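Local coordinates for disease resistance protein RRS1 (Arabidopsis thaliana, PDB 5W3X), which binds W-box DNA through its WRKY domain and acts as an immune receptor in resistance to fungal and bacterial pathogens, at residues Cys42-Lys45 and Phe46-Gly49. Sequence-based numbering, arbitrary orientation.
Sequences CAYK and FTHG. With ZN (zinc ion), chain G.
Y44 and H48 both carry CG anti to their own carbonyl carbon (chi1 -55° for the tyrosine), which sends the two side chains off side by side, pointing the same way, one turn apart. They sit on the short helix 45-48 and the residue leading into it, in the connection between the zinc cysteines C42 and C50 of the WRKY DNA-binding domain. The rings stand nearly perpendicular, planes at 88°, but meet obliquely with 5.5 Å between centroids; H48 ND1 lies 3.8 Å from both Y44 CB and Y44 CD1. T47, the residue before H48, reaches in as well: its OG1 lies at the edge of the tyrosine ring, in plane, 3.6 Å from Y44 CD1. The same hydroxyl is hydrogen-bonded to H48 ND1 at 2.9 Å, which restrains the rotation of the imidazole. The turn itself is closed by the backbone, H48 N donating to Y44 O from well above the carbonyl plane. G49 then leaves the helix with positive phi, a conformation that suits glycine, and leads straight into C50. Just before the helix in the chain, a type I turn from C42 to K45 brings the chain out of strand 37-42. C42, C50, H74 and H76 together bind the zinc, and H76 also sets its ring edge-to-face with Y44, linking this surface turn to the metal site. The C42 thiolate has two tasks: SG binds the zinc ion at 2.3 Å and accepts a nearly straight hydrogen bond, 168° at the hydrogen, from Y44 N 3.2 Å away.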
loop_
_atom_site.group_PDB
_atom_site.type_symbol
_atom_site.label_atom_id
_atom_site.label_comp_id
_atom_site.label_asym_id
_atom_site.label_seq_id
_atom_site.Cartn_x
_atom_site.Cartn_y
_atom_site.Cartn_z
ATOM N N CYS B 42 -5.233 -15.506 14.388
ATOM C CA CYS B 42 -5.934 -15.871 15.626
ATOM C C CYS B 42 -6.161 -14.717 16.611
ATOM O O CYS B 42 -5.333 -13.821 16.744
ATOM C CB CYS B 42 -5.189 -16.990 16.366
ATOM S SG CYS B 42 -6.088 -17.554 17.850
ATOM N N ALA B 43 -7.283 -14.754 17.319
ATOM C CA ALA B 43 -7.566 -13.738 18.332
ATOM C C ALA B 43 -6.558 -13.780 19.483
ATOM O O ALA B 43 -6.447 -12.823 20.250
ATOM C CB ALA B 43 -8.977 -13.906 18.867
ATOM N N TYR B 44 -5.819 -14.882 19.603
ATOM C CA TYR B 44 -4.819 -15.022 20.660
ATOM C C TYR B 44 -3.397 -14.953 20.109
ATOM O O TYR B 44 -2.464 -15.497 20.704
ATOM C CB TYR B 44 -5.021 -16.341 21.413
ATOM C CG TYR B 44 -6.416 -16.498 21.965
ATOM C CD1 TYR B 44 -6.793 -15.870 23.150
ATOM C CD2 TYR B 44 -7.365 -17.259 21.293
ATOM C CE1 TYR B 44 -8.079 -16.006 23.658
ATOM C CE2 TYR B 44 -8.651 -17.401 21.788
ATOM C CZ TYR B 44 -9.005 -16.775 22.969
ATOM O OH TYR B 44 -10.288 -16.925 23.450
ATOM N N LYS B 45 -3.227 -14.248 18.995
ATOM C CA LYS B 45 -1.900 -14.049 18.434
ATOM C C LYS B 45 -0.996 -13.288 19.396
ATOM O O LYS B 45 0.180 -13.596 19.531
ATOM C CB LYS B 45 -1.980 -13.290 17.111
ATOM C CG LYS B 45 -0.615 -12.945 16.515
ATOM C CD LYS B 45 -0.756 -12.309 15.139
ATOM C CE LYS B 45 0.595 -12.001 14.528
ATOM N NZ LYS B 45 1.461 -13.208 14.521
ATOM N N PHE B 46 -1.553 -12.275 20.042
ATOM C CA PHE B 46 -0.766 -11.382 20.875
ATOM C C PHE B 46 -0.594 -11.964 22.277
ATOM O O PHE B 46 0.524 -12.078 22.784
ATOM C CB PHE B 46 -1.432 -10.005 20.915
ATOM C CG PHE B 46 -0.723 -8.992 21.773
ATOM C CD1 PHE B 46 0.531 -8.517 21.420
ATOM C CD2 PHE B 46 -1.336 -8.479 22.911
ATOM C CE1 PHE B 46 1.176 -7.572 22.203
ATOM C CE2 PHE B 46 -0.696 -7.531 23.697
ATOM C CZ PHE B 46 0.560 -7.077 23.343
ATOM N N THR B 47 -1.709 -12.352 22.887
ATOM C CA THR B 47 -1.696 -12.864 24.253
ATOM C C THR B 47 -0.943 -14.187 24.367
ATOM O O THR B 47 -0.231 -14.416 25.340
ATOM C CB THR B 47 -3.133 -13.049 24.797
ATOM O OG1 THR B 47 -3.888 -13.884 23.909
ATOM C CG2 THR B 47 -3.827 -11.709 24.922
ATOM N N HIS B 48 -1.085 -15.053 23.371
ATOM C CA HIS B 48 -0.489 -16.381 23.455
ATOM C C HIS B 48 0.583 -16.679 22.412
ATOM O O HIS B 48 1.147 -17.776 22.399
ATOM C CB HIS B 48 -1.583 -17.438 23.348
ATOM C CG HIS B 48 -2.453 -17.524 24.559
ATOM N ND1 HIS B 48 -3.455 -16.616 24.820
ATOM C CD2 HIS B 48 -2.455 -18.398 25.594
ATOM C CE1 HIS B 48 -4.050 -16.936 25.958
ATOM N NE2 HIS B 48 -3.460 -18.012 26.447
ATOM N N GLY B 49 0.862 -15.716 21.537
ATOM C CA GLY B 49 1.814 -15.936 20.461
ATOM C C GLY B 49 1.324 -16.914 19.402
ATOM O O GLY B 49 2.118 -17.384 18.588
HETATM ZN ZN ZN G . -4.940 -19.533 18.106
#